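Two-component response regulator (Geobacillus stearothermophilus, PDB 6SWI) probably binds DNA through its AraC-type helix-turn-helix domain to control transcription of the arabinan utilization system, as the C-terminal part of a response regulator. Local coordinates at residues Ala64-Leu67 and Glu71-Ile74; Gln12-His17 and Thr56-Glu61. One frame throughout, in Å; residues are numbered along the deposited sequence. Where two conformers were deposited one is given.

Contact 1 (Ala64-Leu67 and Glu71-Ile74)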
ATOM      1  N   ALA A  64      -2.888   6.382  -1.242  1.00  8.37           N
ATOM      2  CA  ALA A  64      -3.533   7.256  -2.211  1.00 10.00           C
ATOM      3  C   ALA A  64      -5.018   7.386  -1.914  1.00  9.17           C
ATOM      4  O   ALA A  64      -5.580   8.487  -1.973  1.00  9.65           O
ATOM      5  CB  ALA A  64      -3.298   6.712  -3.614  1.00 11.89           C
ATOM      6  N   GLU A  65      -5.668   6.275  -1.574  1.00  8.85           N
ATOM      7  CA  GLU A  65      -7.079   6.321  -1.210  1.00  9.99           C
ATOM      8  C   GLU A  65      -7.306   7.236  -0.013  1.00  9.26           C
ATOM      9  O   GLU A  65      -8.213   8.078  -0.025  1.00 10.53           O
ATOM     10  CB  GLU A  65      -7.560   4.905  -0.909  1.00 12.72           C
ATOM     11  CG  GLU A  65      -8.960   4.818  -0.381  1.00 18.96           C
ATOM     12  CD  GLU A  65      -9.279   3.415   0.062  1.00 24.03           C
ATOM     13  OE1 GLU A  65      -9.397   3.194   1.284  1.00 23.28           O
ATOM     14  OE2 GLU A  65      -9.389   2.538  -0.818  1.00 26.54           O
ATOM     15  N   LEU A  66      -6.490   7.083   1.034  1.00  8.08           N
ATOM     16  CA  LEU A  66      -6.653   7.909   2.228  1.00  8.41           C
ATOM     17  C   LEU A  66      -6.365   9.375   1.941  1.00  7.32           C
ATOM     18  O   LEU A  66      -7.000  10.257   2.530  1.00  8.04           O
ATOM     19  CB  LEU A  66      -5.746   7.399   3.347  1.00  8.43           C
ATOM     20  CG  LEU A  66      -6.127   6.034   3.927  1.00  9.51           C
ATOM     21  CD1 LEU A  66      -5.015   5.522   4.815  1.00 10.91           C
ATOM     22  CD2 LEU A  66      -7.421   6.119   4.699  1.00 12.17           C
ATOM     23  N   LEU A  67      -5.424   9.663   1.046  1.00  7.08           N
ATOM     24  CA  LEU A  67      -5.126  11.050   0.713  1.00  6.65           C
ATOM     25  C   LEU A  67      -6.320  11.729   0.066  1.00  7.37           C
ATOM     26  O   LEU A  67      -6.542  12.925   0.274  1.00  8.79           O
ATOM     27  CB  LEU A  67      -3.922  11.126  -0.229  1.00  7.03           C
ATOM     28  CG  LEU A  67      -2.565  10.864   0.440  1.00  8.00           C
ATOM     29  CD1 LEU A  67      -1.494  10.612  -0.593  1.00  9.23           C
ATOM     30  CD2 LEU A  67      -2.161  12.034   1.324  1.00  8.45           C
ATOM     31  N   GLU A  71      -9.103  13.784   5.247  1.00  9.67           N
ATOM     32  CA  GLU A  71      -8.229  14.921   5.483  1.00 10.87           C
ATOM     33  C   GLU A  71      -7.157  14.594   6.515  1.00  9.84           C
ATOM     34  O   GLU A  71      -6.613  15.497   7.153  1.00 12.20           O
ATOM     35  CB  GLU A  71      -9.044  16.167   5.846  1.00 13.16           C
ATOM     36  CG  GLU A  71      -9.955  16.596   4.695  1.00 15.72           C
ATOM     37  CD  GLU A  71     -10.902  17.727   5.038  1.00 20.28           C
ATOM     38  OE1 GLU A  71     -11.135  17.982   6.237  1.00 23.88           O
ATOM     39  OE2 GLU A  71     -11.423  18.360   4.090  1.00 22.06           O
ATOM     40  N   LEU A  72      -6.830  13.313   6.667  1.00  9.53           N
ATOM     41  CA  LEU A  72      -5.822  12.913   7.633  1.00  9.43           C
ATOM     42  C   LEU A  72      -4.480  13.548   7.290  1.00  8.75           C
ATOM     43  O   LEU A  72      -4.113  13.629   6.110  1.00  8.44           O
ATOM     44  CB  LEU A  72      -5.614  11.402   7.578  1.00  9.84           C
ATOM     45  CG  LEU A  72      -6.708  10.522   8.170  1.00 10.57           C
ATOM     46  CD1 LEU A  72      -6.499   9.091   7.728  1.00 11.74           C
ATOM     47  CD2 LEU A  72      -6.722  10.622   9.680  1.00 13.06           C
ATOM     48  N   PRO A  73      -3.705  13.957   8.290  1.00 10.31           N
ATOM     49  CA  PRO A  73      -2.337  14.406   8.018  0.58 10.28           C
ATOM     50  C   PRO A  73      -1.495  13.261   7.485  1.00  9.46           C
ATOM     51  O   PRO A  73      -1.755  12.083   7.761  1.00  9.28           O
ATOM     52  CB  PRO A  73      -1.841  14.862   9.393  0.58 12.22           C
ATOM     53  CG  PRO A  73      -3.092  15.265  10.107  0.58 12.67           C
ATOM     54  CD  PRO A  73      -4.129  14.283   9.663  0.58 11.84           C
ATOM     55  N   ILE A  74      -0.460  13.623   6.730  1.00 10.10           N
ATOM     56  CA  ILE A  74       0.391  12.622   6.085  1.00 10.81           C
ATOM     57  C   ILE A  74       0.957  11.629   7.088  1.00 10.49           C
ATOM     58  O   ILE A  74       1.052  10.433   6.804  1.00 10.03           O
ATOM     59  CB  ILE A  74       1.527  13.297   5.293  1.00 13.97           C
ATOM     60  CG1 ILE A  74       0.997  14.300   4.276  1.00 19.08           C
ATOM     61  CG2 ILE A  74       2.433  12.250   4.658  1.00 15.24           C
ATOM     62  CD1 ILE A  74      -0.087  13.790   3.457  1.00 18.46           C
TER

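Contact 2 (Gln12-His17 and Thr56-Glu61)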
ATOM      1  N   GLN A  12      -3.477 -12.895   0.430  1.00 13.17           N
ATOM      2  CA  GLN A  12      -4.579 -12.585   1.337  1.00 14.31           C
ATOM      3  C   GLN A  12      -4.065 -11.998   2.642  1.00 12.24           C
ATOM      4  O   GLN A  12      -4.644 -11.042   3.175  1.00 12.99           O
ATOM      5  CB  GLN A  12      -5.362 -13.855   1.646  1.00 18.91           C
ATOM      6  CG  GLN A  12      -6.362 -14.258   0.600  1.00 24.16           C
ATOM      7  CD  GLN A  12      -7.042 -15.567   0.952  1.00 29.50           C
ATOM      8  OE1 GLN A  12      -6.483 -16.395   1.675  1.00 31.64           O
ATOM      9  NE2 GLN A  12      -8.251 -15.761   0.443  1.00 31.75           N
ATOM     10  N   TYR A  13      -2.992 -12.578   3.187  1.00 10.85           N
ATOM     11  CA  TYR A  13      -2.448 -12.104   4.451  1.00 11.42           C
ATOM     12  C   TYR A  13      -1.900 -10.689   4.311  1.00 10.64           C
ATOM     13  O   TYR A  13      -2.155  -9.832   5.164  1.00 12.47           O
ATOM     14  CB  TYR A  13      -1.362 -13.064   4.958  1.00 10.92           C
ATOM     15  CG  TYR A  13      -1.024 -12.811   6.408  1.00 11.85           C
ATOM     16  CD1 TYR A  13      -1.745 -13.423   7.425  1.00 12.58           C
ATOM     17  CD2 TYR A  13      -0.023 -11.916   6.761  1.00 12.95           C
ATOM     18  CE1 TYR A  13      -1.462 -13.176   8.747  1.00 13.82           C
ATOM     19  CE2 TYR A  13       0.261 -11.657   8.085  1.00 13.94           C
ATOM     20  CZ  TYR A  13      -0.464 -12.292   9.072  1.00 14.29           C
ATOM     21  OH  TYR A  13      -0.205 -12.046  10.399  1.00 16.13           O
ATOM     22  N   ILE A  14      -1.164 -10.426   3.226  1.00 11.04           N
ATOM     23  CA  ILE A  14      -0.634  -9.090   2.973  1.00 12.43           C
ATOM     24  C   ILE A  14      -1.772  -8.089   2.807  1.00 12.67           C
ATOM     25  O   ILE A  14      -1.704  -6.957   3.305  1.00 14.09           O
ATOM     26  CB  ILE A  14       0.289  -9.125   1.739  1.00 17.13           C
ATOM     27  CG1 ILE A  14       1.498 -10.032   1.982  1.00 18.90           C
ATOM     28  CG2 ILE A  14       0.750  -7.726   1.370  1.00 20.61           C
ATOM     29  CD1 ILE A  14       2.122 -10.513   0.689  1.00 20.23           C
ATOM     30  N   GLN A  15      -2.833  -8.493   2.101  1.00 13.01           N
ATOM     31  CA  GLN A  15      -3.992  -7.585   1.848  1.00 15.88           C
ATOM     32  C   GLN A  15      -4.644  -7.183   3.175  1.00 15.90           C
ATOM     33  O   GLN A  15      -5.172  -6.061   3.271  1.00 17.14           O
ATOM     34  CB  GLN A  15      -4.998  -8.233   0.890  1.00 19.81           C
ATOM     35  CG  GLN A  15      -4.494  -8.301  -0.546  1.00 27.66           C
ATOM     36  CD  GLN A  15      -5.314  -9.170  -1.470  1.00 31.39           C
ATOM     37  OE1 GLN A  15      -6.047 -10.060  -1.049  1.00 35.01           O
ATOM     38  NE2 GLN A  15      -5.170  -8.926  -2.758  1.00 32.05           N
ATOM     39  N   LYS A  16      -4.616  -8.073   4.162  1.00 15.45           N
ATOM     40  CA  LYS A  16      -5.203  -7.772   5.460  1.00 17.54           C
ATOM     41  C   LYS A  16      -4.255  -7.031   6.389  1.00 15.42           C
ATOM     42  O   LYS A  16      -4.720  -6.257   7.236  1.00 17.48           O
ATOM     43  CB  LYS A  16      -5.665  -9.059   6.151  1.00 20.25           C
ATOM     44  CG  LYS A  16      -7.085  -9.486   5.812  1.00 24.79           C
ATOM     45  CD  LYS A  16      -7.622 -10.509   6.805  1.00 28.00           C
ATOM     46  CE  LYS A  16      -6.882 -11.823   6.701  1.00 30.39           C
ATOM     47  NZ  LYS A  16      -7.493 -12.886   7.549  1.00 31.23           N
ATOM     48  N   HIS A  17      -2.940  -7.239   6.261  1.00 11.91           N
ATOM     49  CA  HIS A  17      -1.994  -6.823   7.289  1.00 11.83           C
ATOM     50  C   HIS A  17      -0.947  -5.832   6.812  1.00 10.65           C
ATOM     51  O   HIS A  17       0.021  -5.581   7.535  1.00 10.76           O
ATOM     52  CB  HIS A  17      -1.353  -8.039   7.956  1.00 11.97           C
ATOM     53  CG  HIS A  17      -2.318  -8.802   8.789  1.00 14.32           C
ATOM     54  ND1 HIS A  17      -2.759 -10.069   8.476  1.00 15.16           N
ATOM     55  CD2 HIS A  17      -2.986  -8.433   9.905  1.00 15.33           C
ATOM     56  CE1 HIS A  17      -3.634 -10.458   9.385  1.00 14.78           C
ATOM     57  NE2 HIS A  17      -3.788  -9.484  10.264  1.00 18.10           N
ATOM     58  N   THR A  56       4.591  -3.047  -1.043  1.00  6.92           N
ATOM     59  CA  THR A  56       4.692  -1.602  -1.220  1.00  7.08           C
ATOM     60  C   THR A  56       3.572  -1.078  -2.107  1.00  7.87           C
ATOM     61  O   THR A  56       2.984  -0.030  -1.820  1.00  8.71           O
ATOM     62  CB  THR A  56       6.069  -1.232  -1.779  1.00  8.47           C
ATOM     63  OG1 THR A  56       7.086  -1.695  -0.881  1.00  9.07           O
ATOM     64  CG2 THR A  56       6.211   0.276  -1.970  1.00 10.87           C
ATOM     65  N   LYS A  57       3.255  -1.798  -3.182  1.00  8.05           N
ATOM     66  CA  LYS A  57       2.182  -1.360  -4.063  0.51  9.14           C
ATOM     67  C   LYS A  57       0.853  -1.293  -3.323  1.00  8.89           C
ATOM     68  O   LYS A  57       0.115  -0.309  -3.452  1.00 10.12           O
ATOM     69  CB  LYS A  57       2.076  -2.277  -5.276  0.51 10.42           C
ATOM     70  CG  LYS A  57       1.000  -1.830  -6.244  0.51 11.80           C
ATOM     71  CD  LYS A  57       1.143  -2.526  -7.575  0.51 13.60           C
ATOM     72  CE  LYS A  57       1.069  -4.028  -7.402  0.51 16.30           C
ATOM     73  NZ  LYS A  57       1.229  -4.719  -8.702  0.51 19.33           N
ATOM     74  N   ILE A  58       0.539  -2.318  -2.527  1.00  8.54           N
ATOM     75  CA  ILE A  58      -0.707  -2.315  -1.763  1.00  9.13           C
ATOM     76  C   ILE A  58      -0.730  -1.143  -0.794  1.00  8.12           C
ATOM     77  O   ILE A  58      -1.744  -0.443  -0.657  1.00  9.61           O
ATOM     78  CB  ILE A  58      -0.881  -3.658  -1.031  1.00 10.52           C
ATOM     79  CG1 ILE A  58      -1.172  -4.770  -2.031  1.00 12.41           C
ATOM     80  CG2 ILE A  58      -1.974  -3.552   0.014  1.00 13.08           C
ATOM     81  CD1 ILE A  58      -1.004  -6.165  -1.456  1.00 15.29           C
ATOM     82  N   ARG A  59       0.395  -0.907  -0.116  1.00  7.38           N
ATOM     83  CA  ARG A  59       0.473   0.201   0.829  1.00  7.12           C
ATOM     84  C   ARG A  59       0.278   1.546   0.147  1.00  7.08           C
ATOM     85  O   ARG A  59      -0.439   2.410   0.666  1.00  7.75           O
ATOM     86  CB  ARG A  59       1.817   0.166   1.542  1.00  6.84           C
ATOM     87  CG  ARG A  59       1.928  -0.976   2.508  1.00  7.23           C
ATOM     88  CD  ARG A  59       3.328  -1.117   3.046  1.00  8.63           C
ATOM     89  NE  ARG A  59       3.316  -1.905   4.265  1.00  8.99           N
ATOM     90  CZ  ARG A  59       4.391  -2.367   4.887  1.00  9.70           C
ATOM     91  NH1 ARG A  59       5.598  -2.158   4.386  1.00 10.73           N
ATOM     92  NH2 ARG A  59       4.241  -3.046   6.013  1.00 10.83           N
ATOM     93  N   MET A  60       0.931   1.760  -0.995  1.00  8.51           N
ATOM     94  CA  MET A  60       0.855   3.068  -1.635  1.00  9.59           C
ATOM     95  C   MET A  60      -0.522   3.309  -2.233  1.00 10.52           C
ATOM     96  O   MET A  60      -1.018   4.444  -2.226  1.00 11.80           O
ATOM     97  CB  MET A  60       1.968   3.206  -2.677  1.00 11.01           C
ATOM     98  CG  MET A  60       3.386   3.161  -2.083  1.00 12.32           C
ATOM     99  SD  MET A  60       3.699   4.437  -0.828  1.00 14.79           S
ATOM    100  CE  MET A  60       3.676   3.487   0.678  1.00 16.25           C
ATOM    101  N   GLU A  61      -1.171   2.256  -2.730  1.00 10.77           N
ATOM    102  CA  GLU A  61      -2.529   2.439  -3.224  1.00 12.46           C
ATOM    103  C   GLU A  61      -3.510   2.741  -2.090  1.00 10.55           C
ATOM    104  O   GLU A  61      -4.413   3.568  -2.256  1.00 11.32           O
ATOM    105  CB  GLU A  61      -2.952   1.265  -4.098  1.00 16.82           C
ATOM    106  CG  GLU A  61      -2.027   1.098  -5.311  1.00 23.74           C
ATOM    107  CD  GLU A  61      -2.464   1.908  -6.528  1.00 32.73           C
ATOM    108  OE1 GLU A  61      -2.763   3.114  -6.372  1.00 36.89           O
ATOM    109  OE2 GLU A  61      -2.476   1.346  -7.645  1.00 36.37           O
TER

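Contact 1 (Ala64-Leu67 and Glu71-Ile74)
L67 and I74 meet through their terminal methyls, where the end of the long helix 51-69 is brought against the start of helix 74-80. CB of L67 leaves the helix facing away from residues 71-74 and lies 5.9 Å from CD1 of I74. At CG the gap has closed to 4.9 Å from that same I74 CD1, and here the chain forks. One branch, L67 CD1, stays farther off, 5.3 Å from I74 CD1. The other, L67 CD2, turns to I74 CD1 and stops at 3.5 Å, tighter than an ordinary methyl-methyl contact. I74 reaches back in kind: a chi2 of -48° bends CD1 from CG1 toward the leucine, and the two side chains meet at a slant.

In the AraC-type DNA-binding fold a long helix joins two helix-turn-helix units, and this contact lies at the C-terminal end of that helix, 51-69, where the chain turns into helix 74-80. P73 occupies the N-cap position of helix 74-80, with I74 as the first residue of the helix proper. F93 and Y104 also pack on L67, and I74 touches F89 and P101, so the methyl pair belongs to a larger apolar cluster with helices 86-97 and 101-108.

A second, looser pair lies beside the first. CD2 of L66 approaches CD1 of L72 at 4.3 Å, and I77 touches both leucines as well as L67. Polar groups hold the turn from outside the two segments: T70 OG1 hydrogen-bonds to both L66 O and L72 N, while the guanidinium of R105 bridges the segments, with NE bonded to L67 O and NH2 to L72 O.

Contact 2 (Gln12-His17 and Thr56-Glu61)
I58 directs its side chain from the long helix 51-69 at helix 5-17, and its CD1 settles against CG2 of I14. This is a helix-helix contact, where helix 5-17 packs on the long helix 51-69 of an AraC-type DNA-binding fold. The tight part is that methyl pair, I14 CG2 to I58 CD1, at 3.7 Å. With CG1 of I58 beside its backbone N (chi1 -70°) and CD1 carried on outward (chi2 165°), the isoleucine extends far enough to span the gap and crosses I14 at about a right angle. I14 is buried, also touching F51, L54 and L55 of helix 51-69, and F18 packs on I58. The next residue, R59, hydrogen-bonds through NE to F18 O, joining helix 51-69 to the chain just past H17.

On the solvent side lies Q15, also at about a right angle to I58. Its backbone comes nearest, with CA 7.2 Å from CA of I58, yet its exposed side chain gives only a looser aliphatic touch. The glutamine meets I58 with its CG methylene, 4.2 Å from CD1 of I58, while its amide nitrogen NE2 stays 5.2 Å from that methyl.

How the contacts relate
Both contacts draw on helix 51-69, with centres about 16 Å apart. Contact 2 uses its middle, where helix 5-17 packs on it; contact 1 uses its last turns, where the chain turns into helix 74-80. Along the sequence they come in series, contact 2 closing before contact 1 opens, and they do not otherwise touch. Helix 5-17 lies against the long helix at contact 2 and helices 74-80, 86-97 and 101-108 border contact 1, while M60, in the 56-61 segment, also reaches helix 86-97. The arrangement is consistent with the long helix linking the two helix-turn-helix units of an AraC-type domain.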